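Local structure of phosphatidylinositide phosphatase SAC2 (Homo sapiens, 4XUU) at residues I84-E89 and C134-L139. The protein acts as an inositol 4-phosphatase, mainly on phosphatidylinositol 4-phosphate, in endocytic recycling, its hSac2 domain (this chain) having a pleckstrin-homology fold. Sequence-based numbering, arbitrary orientation.
Sequences IEIGPE and CIAEML
Ile84 and Ile86 meet Ala136 and Leu139 with aliphatic carbon alone: no ring, amide or carboxylate lies across this contact, so there is no face or edge to pair. The carboxylate of Glu85, between the two isoleucines in sequence, points off the opposite face of the strand and hydrogen-bonds to His104. On the helix side, Ala136 brings a single methyl, and both isoleucines reach it by their delta carbons: Ile84 CD1 comes within 3.8 Å of Ala136 CB, and Ile86 CD1 within 4.0 Å of the same carbon. Ile84 does more. Its CG1 branch stands anti to the carbonyl carbon (chi1 -59°) and runs on extended (chi2 171°), which sets CD1 over Ala136 and beside Leu139, three residues on along the same helix face. There CD1 lies 3.8 Å from Ala136 CA and, tip to tip, 3.8 Å from Leu139 CD1. The CG2 branch reaches the same methyl, with Ile84 CG2 4.0 Å from Ala136 CB. Ile86 repeats the extended shape but touches the alanine methyl alone.

With only a methyl at Ala136, the CA atoms of Ile84 and Ala136 approach to 6.9 Å, while the strand and helix run nearly antiparallel, at 169°. All four touching residues are buried, and Met101 of the neighbouring strand packs against Ile84, Ala136 and Leu139. Farther round the helix, Ile135 rests on Trp30, Leu32 and Leu51, while Cys134 forms a disulfide with Cys134 of the second subunit, covalently linking the two helices, consistent with the homodimer. A helix after the last long strand that caps one end of a barrel of antiparallel strands is the pleckstrin-homology arrangement, here with helix 129-145 packing on strands 26-34, 48-54, 81-88 and 99-107.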
loop_
_atom_site.group_PDB
_atom_site.type_symbol
_atom_site.label_atom_id
_atom_site.label_comp_id
_atom_site.label_asym_id
_atom_site.label_seq_id
_atom_site.Cartn_x
_atom_site.Cartn_y
_atom_site.Cartn_z
ATOM N N ILE A 84 -6.160 -0.301 14.966
ATOM C CA ILE A 84 -6.613 -1.258 13.966
ATOM C C ILE A 84 -5.501 -2.257 13.651
ATOM O O ILE A 84 -4.353 -1.873 13.430
ATOM C CB ILE A 84 -7.078 -0.555 12.659
ATOM C CG1 ILE A 84 -8.220 0.426 12.947
ATOM C CG2 ILE A 84 -7.512 -1.582 11.622
ATOM C CD1 ILE A 84 -8.585 1.318 11.784
ATOM N N GLU A 85 -5.853 -3.539 13.631
ATOM C CA GLU A 85 -4.919 -4.586 13.227
ATOM C C GLU A 85 -5.382 -5.233 11.931
ATOM O O GLU A 85 -6.566 -5.531 11.780
ATOM C CB GLU A 85 -4.805 -5.647 14.314
ATOM C CG GLU A 85 -4.231 -5.151 15.625
ATOM C CD GLU A 85 -4.144 -6.250 16.656
ATOM O OE1 GLU A 85 -5.099 -7.049 16.765
ATOM O OE2 GLU A 85 -3.113 -6.318 17.361
ATOM N N ILE A 86 -4.457 -5.437 10.995
ATOM C CA ILE A 86 -4.772 -6.107 9.732
ATOM C C ILE A 86 -3.812 -7.267 9.451
ATOM O O ILE A 86 -2.607 -7.068 9.260
ATOM C CB ILE A 86 -4.795 -5.127 8.526
ATOM C CG1 ILE A 86 -5.922 -4.100 8.688
ATOM C CG2 ILE A 86 -4.971 -5.892 7.212
ATOM C CD1 ILE A 86 -5.922 -2.990 7.650
ATOM N N GLY A 87 -4.357 -8.477 9.422
ATOM C CA GLY A 87 -3.560 -9.662 9.142
ATOM C C GLY A 87 -4.396 -10.867 8.769
ATOM O O GLY A 87 -5.620 -10.767 8.678
ATOM N N PRO A 88 -3.735 -12.020 8.551
ATOM C CA PRO A 88 -4.432 -13.262 8.218
ATOM C C PRO A 88 -5.440 -13.659 9.292
ATOM O O PRO A 88 -5.179 -13.477 10.485
ATOM C CB PRO A 88 -3.298 -14.289 8.145
ATOM C CG PRO A 88 -2.085 -13.489 7.853
ATOM C CD PRO A 88 -2.274 -12.212 8.596
ATOM N N GLU A 89 -6.579 -14.190 8.855
ATOM C CA GLU A 89 -7.661 -14.619 9.749
ATOM C C GLU A 89 -7.204 -15.590 10.844
ATOM O O GLU A 89 -6.376 -16.473 10.592
ATOM C CB GLU A 89 -8.822 -15.234 8.953
ATOM C CG GLU A 89 -8.411 -16.276 7.921
ATOM C CD GLU A 89 -9.472 -17.335 7.680
ATOM O OE1 GLU A 89 -9.219 -18.250 6.865
ATOM O OE2 GLU A 89 -10.552 -17.270 8.307
ATOM N N CYS A 134 -7.750 0.273 2.919
ATOM C CA CYS A 134 -8.466 1.480 2.514
ATOM C C CYS A 134 -9.431 1.974 3.578
ATOM O O CYS A 134 -9.443 3.168 3.899
ATOM C CB CYS A 134 -9.200 1.245 1.194
ATOM S SG CYS A 134 -8.069 1.251 -0.211
ATOM N N ILE A 135 -10.231 1.058 4.122
ATOM C CA ILE A 135 -11.185 1.395 5.177
ATOM C C ILE A 135 -10.461 1.924 6.428
ATOM O O ILE A 135 -10.834 2.965 6.966
ATOM C CB ILE A 135 -12.119 0.192 5.523
ATOM C CG1 ILE A 135 -13.005 -0.158 4.317
ATOM C CG2 ILE A 135 -12.971 0.498 6.754
ATOM C CD1 ILE A 135 -13.687 -1.511 4.419
ATOM N N ALA A 136 -9.417 1.209 6.857
ATOM C CA ALA A 136 -8.592 1.610 8.000
ATOM C C ALA A 136 -8.006 3.001 7.808
ATOM O O ALA A 136 -7.952 3.796 8.745
ATOM C CB ALA A 136 -7.484 0.595 8.242
ATOM N N GLU A 137 -7.579 3.289 6.584
ATOM C CA GLU A 137 -7.035 4.598 6.262
ATOM C C GLU A 137 -8.052 5.729 6.416
ATOM O O GLU A 137 -7.708 6.792 6.927
ATOM C CB GLU A 137 -6.351 4.589 4.893
ATOM C CG GLU A 137 -4.902 4.137 5.014
ATOM C CD GLU A 137 -4.255 3.737 3.704
ATOM O OE1 GLU A 137 -3.397 2.828 3.746
ATOM O OE2 GLU A 137 -4.576 4.325 2.644
HETATM N N MSE A 138 -9.303 5.498 6.023
HETATM C CA MSE A 138 -10.324 6.524 6.207
HETATM C C MSE A 138 -10.701 6.725 7.675
HETATM O O MSE A 138 -10.951 7.848 8.102
HETATM C CB MSE A 138 -11.567 6.291 5.349
HETATM C CG MSE A 138 -12.288 7.615 5.083
HETATM SE SE MSE A 138 -14.012 7.488 4.215
HETATM C CE MSE A 138 -13.370 7.154 2.400
ATOM N N LEU A 139 -10.734 5.640 8.440
ATOM C CA LEU A 139 -10.946 5.732 9.876
ATOM C C LEU A 139 -9.808 6.506 10.540
ATOM O O LEU A 139 -10.023 7.218 11.525
ATOM C CB LEU A 139 -11.071 4.342 10.497
ATOM C CG LEU A 139 -12.346 3.532 10.234
ATOM C CD1 LEU A 139 -12.103 2.079 10.573
ATOM C CD2 LEU A 139 -13.529 4.061 11.029
#